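Local coordinates for protein TP_0956 (Treponema pallidum subsp. pallidum, PDB 3U64) that probably serves as the helical, tetratricopeptide-repeat-type T-component lipoprotein of a TRAP transporter, a scaffold suited to protein-protein interaction, at residues M78-F83 against R107-R112; V150-L155 against E187-L192; A262-L267 against W290-V295. All blocks are in the same frame, centred on the assembly; numbering follows the deposited sequence.

Contact 1: M78-F83 against R107-R112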
loop_
_atom_site.group_PDB
_atom_site.type_symbol
_atom_site.label_atom_id
_atom_site.label_comp_id
_atom_site.label_asym_id
_atom_site.label_seq_id
_atom_site.Cartn_x
_atom_site.Cartn_y
_atom_site.Cartn_z
ATOM N N MET A 78 13.137 -7.079 9.248
ATOM C CA MET A 78 13.649 -5.987 8.413
ATOM C C MET A 78 12.589 -4.926 8.190
ATOM O O MET A 78 12.868 -3.728 8.273
ATOM C CB MET A 78 14.131 -6.524 7.072
ATOM C CG MET A 78 15.129 -7.657 7.242
ATOM S SD MET A 78 15.863 -8.167 5.672
ATOM C CE MET A 78 17.050 -6.834 5.445
ATOM N N TYR A 79 11.373 -5.365 7.890
ATOM C CA TYR A 79 10.278 -4.423 7.809
ATOM C C TYR A 79 10.115 -3.669 9.130
ATOM O O TYR A 79 9.999 -2.445 9.142
ATOM C CB TYR A 79 8.978 -5.131 7.468
ATOM C CG TYR A 79 7.839 -4.178 7.298
ATOM C CD1 TYR A 79 7.663 -3.497 6.103
ATOM C CD2 TYR A 79 6.935 -3.948 8.336
ATOM C CE1 TYR A 79 6.620 -2.613 5.929
ATOM C CE2 TYR A 79 5.880 -3.070 8.176
ATOM C CZ TYR A 79 5.729 -2.400 6.966
ATOM O OH TYR A 79 4.690 -1.510 6.792
ATOM N N ALA A 80 10.095 -4.390 10.245
ATOM C CA ALA A 80 9.868 -3.717 11.523
ATOM C C ALA A 80 10.888 -2.605 11.725
ATOM O O ALA A 80 10.558 -1.519 12.190
ATOM C CB ALA A 80 9.925 -4.699 12.671
ATOM N N ASN A 81 12.137 -2.875 11.374
ATOM C CA ASN A 81 13.171 -1.879 11.569
ATOM C C ASN A 81 13.052 -0.714 10.595
ATOM O O ASN A 81 12.916 0.439 10.991
ATOM C CB ASN A 81 14.556 -2.494 11.425
ATOM C CG ASN A 81 15.648 -1.439 11.422
ATOM O OD1 ASN A 81 15.468 -0.352 11.960
ATOM N ND2 ASN A 81 16.773 -1.749 10.806
ATOM N N ALA A 82 13.121 -1.034 9.312
ATOM C CA ALA A 82 13.176 -0.009 8.281
ATOM C C ALA A 82 11.885 0.800 8.150
ATOM O O ALA A 82 11.939 1.989 7.883
ATOM C CB ALA A 82 13.563 -0.628 6.938
ATOM N N PHE A 83 10.726 0.172 8.344
ATOM C CA PHE A 83 9.481 0.867 8.023
ATOM C C PHE A 83 8.523 1.099 9.183
ATOM O O PHE A 83 7.461 1.691 9.008
ATOM C CB PHE A 83 8.801 0.212 6.812
ATOM C CG PHE A 83 9.673 0.217 5.590
ATOM C CD1 PHE A 83 9.940 1.409 4.926
ATOM C CD2 PHE A 83 10.270 -0.952 5.133
ATOM C CE1 PHE A 83 10.771 1.437 3.812
ATOM C CE2 PHE A 83 11.113 -0.940 4.014
ATOM C CZ PHE A 83 11.361 0.251 3.357
ATOM N N ARG A 107 8.065 -3.533 18.192
ATOM C CA ARG A 107 8.393 -4.561 19.165
ATOM C C ARG A 107 7.626 -5.862 18.885
ATOM O O ARG A 107 8.225 -6.943 18.843
ATOM C CB ARG A 107 8.112 -4.044 20.577
ATOM C CG ARG A 107 8.594 -4.953 21.679
ATOM C CD ARG A 107 8.003 -4.545 23.015
ATOM N NE ARG A 107 7.686 -5.729 23.809
ATOM C CZ ARG A 107 6.540 -6.401 23.721
ATOM N NH1 ARG A 107 5.591 -5.997 22.876
ATOM N NH2 ARG A 107 6.337 -7.476 24.481
ATOM N N LYS A 108 6.316 -5.753 18.654
ATOM C CA LYS A 108 5.492 -6.929 18.361
ATOM C C LYS A 108 5.878 -7.595 17.046
ATOM O O LYS A 108 5.862 -8.814 16.936
ATOM C CB LYS A 108 3.996 -6.578 18.364
ATOM C CG LYS A 108 3.453 -6.232 19.757
ATOM C CD LYS A 108 1.951 -5.983 19.724
ATOM C CE LYS A 108 1.429 -5.489 21.064
ATOM N NZ LYS A 108 1.662 -4.026 21.244
ATOM N N LEU A 109 6.220 -6.787 16.053
ATOM C CA LEU A 109 6.685 -7.307 14.769
ATOM C C LEU A 109 8.059 -7.999 14.877
ATOM O O LEU A 109 8.276 -9.049 14.267
ATOM C CB LEU A 109 6.701 -6.197 13.708
ATOM C CG LEU A 109 5.329 -5.699 13.219
ATOM C CD1 LEU A 109 5.479 -4.757 12.051
ATOM C CD2 LEU A 109 4.377 -6.823 12.816
ATOM N N TYR A 110 8.985 -7.425 15.642
ATOM C CA TYR A 110 10.256 -8.110 15.884
ATOM C C TYR A 110 9.999 -9.508 16.453
ATOM O O TYR A 110 10.586 -10.502 16.010
ATOM C CB TYR A 110 11.131 -7.312 16.849
ATOM C CG TYR A 110 11.780 -6.098 16.221
ATOM C CD1 TYR A 110 12.337 -6.164 14.942
ATOM C CD2 TYR A 110 11.835 -4.879 16.903
ATOM C CE1 TYR A 110 12.936 -5.052 14.364
ATOM C CE2 TYR A 110 12.436 -3.760 16.329
ATOM C CZ TYR A 110 12.986 -3.856 15.065
ATOM O OH TYR A 110 13.578 -2.767 14.486
ATOM N N LEU A 111 9.091 -9.578 17.419
ATOM C CA LEU A 111 8.862 -10.812 18.128
ATOM C C LEU A 111 8.158 -11.818 17.237
ATOM O O LEU A 111 8.440 -13.013 17.319
ATOM C CB LEU A 111 8.053 -10.564 19.391
ATOM C CG LEU A 111 8.750 -9.835 20.537
ATOM C CD1 LEU A 111 7.717 -9.460 21.589
ATOM C CD2 LEU A 111 9.820 -10.689 21.158
ATOM N N ARG A 112 7.246 -11.348 16.388
ATOM C CA ARG A 112 6.572 -12.254 15.455
ATOM C C ARG A 112 7.616 -12.793 14.487
ATOM O O ARG A 112 7.630 -13.985 14.178
ATOM C CB ARG A 112 5.441 -11.542 14.696
ATOM C CG ARG A 112 4.699 -12.416 13.664
ATOM C CD ARG A 112 3.832 -11.584 12.714
ATOM N NE ARG A 112 2.819 -10.820 13.443
ATOM C CZ ARG A 112 1.880 -10.066 12.877
ATOM N NH1 ARG A 112 1.798 -9.962 11.561
ATOM N NH2 ARG A 112 1.018 -9.410 13.633
#
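Ala80 and Leu109 mark the nearest backbone approach of two consecutive helices, 66-89 and 96-124, with their CA atoms 5.8 Å apart. The segments 78-83 and 107-112 run nearly antiparallel at 156°, their axes closing to 8.7 Å, as in the helical hairpins from which tetratricopeptide-type folds are built. The small Ala80 side chain is consistent with so close an approach. Its CB points at the other helix, lies 3.7 Å from CB of Leu109 and sits over one face of the Tyr110 ring, 3.9 Å from the centroid, in a CH-pi contact. Tyr110 reaches this place because its CG stands anti to its own carbonyl carbon (chi1 -75°), which lays the ring beside Ala80 with CD1 and CE1 nearest to the alanine CB. On the other flank CD1 of Leu109 meets the edge of the Tyr79 ring, 4.1 Å from CD2. The face of that same ring is packed by CB of Phe83, one helical turn on. Leu52 of helix 41-61 also touches Tyr79, and Leu43 of a neighbouring subunit packs on Tyr79 and Leu109, placing this flank at the subunit interface. No hydrogen bond joins the two segments. The Tyr110 hydroxyl bonds instead to OE1 of Gln85, further along helix 66-89, while OH of Tyr110 rests 3.2 Å from CB of Asn81.

Contact 2: V150-L155 against E187-L192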
loop_
_atom_site.group_PDB
_atom_site.type_symbol
_atom_site.label_atom_id
_atom_site.label_comp_id
_atom_site.label_asym_id
_atom_site.label_seq_id
_atom_site.Cartn_x
_atom_site.Cartn_y
_atom_site.Cartn_z
ATOM N N VAL A 150 24.858 -24.843 9.163
ATOM C CA VAL A 150 23.609 -24.754 8.424
ATOM C C VAL A 150 22.557 -23.934 9.196
ATOM O O VAL A 150 21.661 -23.351 8.586
ATOM C CB VAL A 150 23.097 -26.181 8.069
ATOM C CG1 VAL A 150 21.623 -26.192 7.764
ATOM C CG2 VAL A 150 23.884 -26.732 6.893
ATOM N N ASP A 151 22.696 -23.875 10.525
ATOM C CA ASP A 151 21.732 -23.195 11.400
ATOM C C ASP A 151 22.079 -21.736 11.700
ATOM O O ASP A 151 21.335 -21.049 12.397
ATOM C CB ASP A 151 21.592 -23.944 12.727
ATOM C CG ASP A 151 21.234 -25.397 12.534
ATOM O OD1 ASP A 151 20.256 -25.653 11.808
ATOM O OD2 ASP A 151 21.931 -26.279 13.095
ATOM N N VAL A 152 23.203 -21.269 11.173
ATOM C CA VAL A 152 23.714 -19.957 11.528
ATOM C C VAL A 152 22.783 -18.827 11.098
ATOM O O VAL A 152 22.496 -17.941 11.887
ATOM C CB VAL A 152 25.132 -19.742 10.993
ATOM C CG1 VAL A 152 25.537 -18.287 11.163
ATOM C CG2 VAL A 152 26.108 -20.684 11.728
ATOM N N GLY A 153 22.290 -18.872 9.865
ATOM C CA GLY A 153 21.316 -17.894 9.409
ATOM C C GLY A 153 20.159 -17.761 10.383
ATOM O O GLY A 153 19.741 -16.652 10.752
ATOM N N THR A 154 19.657 -18.901 10.837
ATOM C CA THR A 154 18.474 -18.923 11.691
ATOM C C THR A 154 18.796 -18.344 13.065
ATOM O O THR A 154 18.043 -17.521 13.596
ATOM C CB THR A 154 17.888 -20.363 11.798
ATOM O OG1 THR A 154 17.715 -20.892 10.479
ATOM C CG2 THR A 154 16.536 -20.367 12.520
ATOM N N LEU A 155 19.929 -18.762 13.624
ATOM C CA LEU A 155 20.384 -18.272 14.922
ATOM C C LEU A 155 20.476 -16.752 14.901
ATOM O O LEU A 155 20.052 -16.056 15.839
ATOM C CB LEU A 155 21.751 -18.898 15.270
ATOM C CG LEU A 155 21.604 -20.386 15.572
ATOM C CD1 LEU A 155 22.941 -21.092 15.688
ATOM C CD2 LEU A 155 20.800 -20.564 16.839
ATOM N N GLU A 187 25.860 -15.658 20.057
ATOM C CA GLU A 187 27.214 -16.105 20.370
ATOM C C GLU A 187 27.524 -17.479 19.804
ATOM O O GLU A 187 28.668 -17.757 19.447
ATOM C CB GLU A 187 27.469 -16.094 21.869
ATOM C CG GLU A 187 27.504 -14.699 22.417
ATOM C CD GLU A 187 27.794 -14.676 23.885
ATOM O OE1 GLU A 187 28.052 -15.759 24.467
ATOM O OE2 GLU A 187 27.758 -13.573 24.462
ATOM N N ARG A 188 26.513 -18.333 19.699
ATOM C CA ARG A 188 26.733 -19.645 19.102
ATOM C C ARG A 188 26.974 -19.545 17.590
ATOM O O ARG A 188 27.827 -20.248 17.053
ATOM C CB ARG A 188 25.581 -20.596 19.409
ATOM C CG ARG A 188 25.705 -21.926 18.702
ATOM C CD ARG A 188 26.919 -22.739 19.172
ATOM N NE ARG A 188 26.884 -24.069 18.551
ATOM C CZ ARG A 188 27.929 -24.881 18.404
ATOM N NH1 ARG A 188 29.123 -24.525 18.845
ATOM N NH2 ARG A 188 27.778 -26.059 17.811
ATOM N N ALA A 189 26.224 -18.679 16.912
ATOM C CA ALA A 189 26.456 -18.395 15.492
ATOM C C ALA A 189 27.886 -17.904 15.252
ATOM O O ALA A 189 28.534 -18.294 14.283
ATOM C CB ALA A 189 25.459 -17.358 14.976
ATOM N N CYS A 190 28.372 -17.041 16.139
ATOM C CA CYS A 190 29.759 -16.545 16.059
ATOM C C CYS A 190 30.789 -17.642 16.112
ATOM O O CYS A 190 31.735 -17.632 15.323
ATOM C CB CYS A 190 30.086 -15.560 17.192
ATOM S SG CYS A 190 29.401 -13.976 16.928
ATOM N N ASP A 191 30.627 -18.551 17.077
ATOM C CA ASP A 191 31.535 -19.684 17.248
ATOM C C ASP A 191 31.517 -20.538 15.995
ATOM O O ASP A 191 32.558 -20.943 15.493
ATOM C CB ASP A 191 31.131 -20.548 18.452
ATOM C CG ASP A 191 31.160 -19.781 19.767
ATOM O OD1 ASP A 191 31.972 -18.843 19.890
ATOM O OD2 ASP A 191 30.377 -20.112 20.685
ATOM N N LEU A 192 30.313 -20.810 15.499
ATOM C CA LEU A 192 30.121 -21.667 14.335
ATOM C C LEU A 192 30.717 -21.067 13.066
ATOM O O LEU A 192 31.349 -21.772 12.268
ATOM C CB LEU A 192 28.615 -21.921 14.134
ATOM C CG LEU A 192 28.077 -23.099 14.948
ATOM C CD1 LEU A 192 26.559 -23.204 14.924
ATOM C CD2 LEU A 192 28.744 -24.423 14.456
#
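Val152 and Ala189 make the closest backbone approach where the start of helix 152-166 meets the last turns of helix 176-192, their CA atoms 5.1 Å apart. The contact is wholly apolar, a small helix-helix interface within the alpha-helical, tetratricopeptide-type fold. Val152 spreads its two methyls over neighbouring partners: CG1, anti to the backbone N (chi1 170°), rests 3.9 Å from CB of Ala189, whereas CG2 lies 3.7 Å from CB of Leu192. The two methyls thus reach residues three apart on the second helix, and the side chains of Val152 and Leu192 pass alongside each other in opposite directions. CB of Ala189 is shared, since it also meets CB of Leu155 at 4.0 Å. Further out, CD1 of Leu155 reaches CD1 of Leu192 at 4.3 Å and touches CG of Arg188, 4.2 Å away.

Arg188 thus gives only its aliphatic part to Leu155. Its chain bends at chi2 (65°), and the guanidinium lies with one face against CG of Leu192 while NH2 bonds to the carbonyl oxygen of Cys147. That loop residue also packs on both Leu155 and Leu192 at the border of the contact. Just ahead of Val152, Asp151 makes a salt bridge to Arg66 and hydrogen bonds to Tyr125 OH and Thr148 N, which probably steady the entry into helix 152-166. Behind the contact, Leu121 of helix 96-124 supports Leu155, while Tyr196 of helix 196-211 touches Val152 and that same helix packs on Cys190: helix 96-124 packs on the first helix, and helix 196-211 touches both.

Contact 3: A262-L267 against W290-V295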
loop_
_atom_site.group_PDB
_atom_site.type_symbol
_atom_site.label_atom_id
_atom_site.label_comp_id
_atom_site.label_asym_id
_atom_site.label_seq_id
_atom_site.Cartn_x
_atom_site.Cartn_y
_atom_site.Cartn_z
ATOM N N ALA A 262 33.352 8.924 11.990
ATOM C CA ALA A 262 32.736 7.652 11.637
ATOM C C ALA A 262 31.547 7.884 10.714
ATOM O O ALA A 262 31.394 7.200 9.687
ATOM C CB ALA A 262 32.322 6.887 12.886
ATOM N N LEU A 263 30.718 8.862 11.067
ATOM C CA LEU A 263 29.539 9.184 10.258
ATOM C C LEU A 263 29.914 9.815 8.920
ATOM O O LEU A 263 29.214 9.638 7.918
ATOM C CB LEU A 263 28.579 10.094 11.019
ATOM C CG LEU A 263 28.026 9.501 12.319
ATOM C CD1 LEU A 263 27.110 10.499 13.039
ATOM C CD2 LEU A 263 27.296 8.196 12.039
ATOM N N ASP A 264 31.018 10.550 8.899
ATOM C CA ASP A 264 31.507 11.078 7.628
ATOM C C ASP A 264 31.922 9.923 6.723
ATOM O O ASP A 264 31.702 9.952 5.515
ATOM C CB ASP A 264 32.675 12.035 7.835
ATOM C CG ASP A 264 32.223 13.424 8.258
ATOM O OD1 ASP A 264 31.021 13.732 8.116
ATOM O OD2 ASP A 264 33.075 14.208 8.727
ATOM N N ARG A 265 32.519 8.898 7.316
ATOM C CA ARG A 265 32.839 7.698 6.560
ATOM C C ARG A 265 31.579 6.973 6.061
ATOM O O ARG A 265 31.529 6.577 4.905
ATOM C CB ARG A 265 33.763 6.782 7.359
ATOM C CG ARG A 265 35.171 7.348 7.454
ATOM C CD ARG A 265 36.148 6.365 8.048
ATOM N NE ARG A 265 35.993 6.266 9.494
ATOM C CZ ARG A 265 36.920 6.627 10.378
ATOM N NH1 ARG A 265 38.091 7.107 9.966
ATOM N NH2 ARG A 265 36.673 6.498 11.677
ATOM N N ALA A 266 30.559 6.837 6.911
ATOM C CA ALA A 266 29.280 6.246 6.480
ATOM C C ALA A 266 28.693 7.005 5.299
ATOM O O ALA A 266 28.175 6.402 4.372
ATOM C CB ALA A 266 28.265 6.209 7.630
ATOM N N LEU A 267 28.779 8.330 5.340
ATOM C CA LEU A 267 28.199 9.178 4.294
ATOM C C LEU A 267 29.059 9.327 3.028
ATOM O O LEU A 267 28.588 9.844 2.021
ATOM C CB LEU A 267 27.865 10.566 4.863
ATOM C CG LEU A 267 26.783 10.531 5.955
ATOM C CD1 LEU A 267 26.516 11.905 6.547
ATOM C CD2 LEU A 267 25.506 9.929 5.403
ATOM N N TRP A 290 20.723 11.766 10.125
ATOM C CA TRP A 290 19.940 12.160 11.296
ATOM C C TRP A 290 20.812 12.277 12.555
ATOM O O TRP A 290 20.704 13.236 13.308
ATOM C CB TRP A 290 18.830 11.151 11.529
ATOM C CG TRP A 290 17.959 11.447 12.690
ATOM C CD1 TRP A 290 16.861 12.257 12.704
ATOM C CD2 TRP A 290 18.076 10.907 14.011
ATOM N NE1 TRP A 290 16.295 12.265 13.956
ATOM C CE2 TRP A 290 17.024 11.447 14.780
ATOM C CE3 TRP A 290 18.973 10.024 14.622
ATOM C CZ2 TRP A 290 16.844 11.134 16.132
ATOM C CZ3 TRP A 290 18.798 9.718 15.970
ATOM C CH2 TRP A 290 17.740 10.269 16.708
ATOM N N LEU A 291 21.670 11.289 12.775
ATOM C CA LEU A 291 22.600 11.324 13.895
ATOM C C LEU A 291 23.435 12.600 13.874
ATOM O O LEU A 291 23.538 13.288 14.891
ATOM C CB LEU A 291 23.499 10.088 13.895
ATOM C CG LEU A 291 22.847 8.780 14.350
ATOM C CD1 LEU A 291 23.744 7.590 14.043
ATOM C CD2 LEU A 291 22.508 8.836 15.842
ATOM N N LYS A 292 24.020 12.921 12.719
ATOM C CA LYS A 292 24.796 14.156 12.597
ATOM C C LYS A 292 23.959 15.393 12.947
ATOM O O LYS A 292 24.407 16.252 13.708
ATOM C CB LYS A 292 25.431 14.307 11.210
ATOM C CG LYS A 292 26.604 13.380 10.967
ATOM C CD LYS A 292 27.361 13.760 9.728
ATOM C CE LYS A 292 28.375 14.857 10.014
ATOM N NZ LYS A 292 29.571 14.364 10.771
ATOM N N ALA A 293 22.744 15.476 12.408
ATOM C CA ALA A 293 21.870 16.622 12.701
ATOM C C ALA A 293 21.572 16.737 14.199
ATOM O O ALA A 293 21.434 17.836 14.731
ATOM C CB ALA A 293 20.569 16.541 11.900
ATOM N N HIS A 294 21.494 15.592 14.871
ATOM C CA HIS A 294 21.169 15.560 16.290
ATOM C C HIS A 294 22.372 15.380 17.211
ATOM O O HIS A 294 22.225 14.919 18.345
ATOM C CB HIS A 294 20.157 14.457 16.563
ATOM C CG HIS A 294 18.774 14.804 16.125
ATOM N ND1 HIS A 294 17.745 15.021 17.015
ATOM C CD2 HIS A 294 18.251 14.994 14.892
ATOM C CE1 HIS A 294 16.646 15.318 16.350
ATOM N NE2 HIS A 294 16.925 15.309 15.059
ATOM N N VAL A 295 23.555 15.750 16.742
ATOM C CA VAL A 295 24.762 15.496 17.527
ATOM C C VAL A 295 24.679 16.136 18.921
ATOM O O VAL A 295 25.103 15.541 19.913
ATOM C CB VAL A 295 26.019 15.968 16.779
ATOM C CG1 VAL A 295 25.877 17.439 16.365
ATOM C CG2 VAL A 295 27.288 15.712 17.626
#
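Leu263 and Asp264 meet Lys292 in a partly buried contact that joins apolar packing to a salt bridge, linking helices 256-268 and 278-293 near the C-terminal end of the all-helical, tetratricopeptide-type fold. The two helices follow each other in the chain, and the second ends within its segment, His294 being the first residue to leave helical backbone angles.

Leu263 is the apolar centre. Its CD1 lies 3.6 Å from CG of Lys292 and 3.7 Å from CB of Leu291, thereby touching two successive residues of the other helix. The Leu263 side chain slides past the lysine in the opposite direction but crosses Leu291 at about a right angle, with CD2 of Leu263 reaching CD1 of Leu291 at 4.1 Å. Leu267, one turn along, adds its CD1 at 3.8 Å from CD of Lys292. The methylenes of the lysine are therefore lined by two leucines of the same helix, while its ammonium is carried on to acidic groups.

Both outer torsions of Lys292 are bent, chi3 84° and chi4 74°, and these two bends bring NZ to Asp264. A second acid, Asp260 on an earlier turn of helix 256-268, also forms a salt bridge with NZ, so two carboxylates share one positive charge and probably stabilise it. Around the leucines, Ala246 of helix 240-250 touches Leu263, and Phe259 backs Leu291. The Asp264 bridge is a single hydrogen bond within a salt bridge: NZ of Lys292 stands 3.1 Å from OD1 of Asp264, approaching from above the carboxylate, 54° out of its plane.

How the contacts relate
From the N terminus the contacts come strictly in series, and none nests within or crosses another. Contact 1 closes a loop that brings helix 96-124 back onto helix 66-89. Contact 2 closes a longer one, from the start of helix 152-166 to the end of helix 176-192. Contact 3 closes the loop between helices 256-268 and 278-293 near the C terminus. Contacts 2 and 3 lie on opposite sides of the chain's centre, about 31 Å apart between centres; contact 1 is about 21 and 24 Å from them. The helices of contact 1 lie against one helix of each other contact: Met78 and Ala82 on helix 278-293, Tyr110 and Leu111 on helix 152-166.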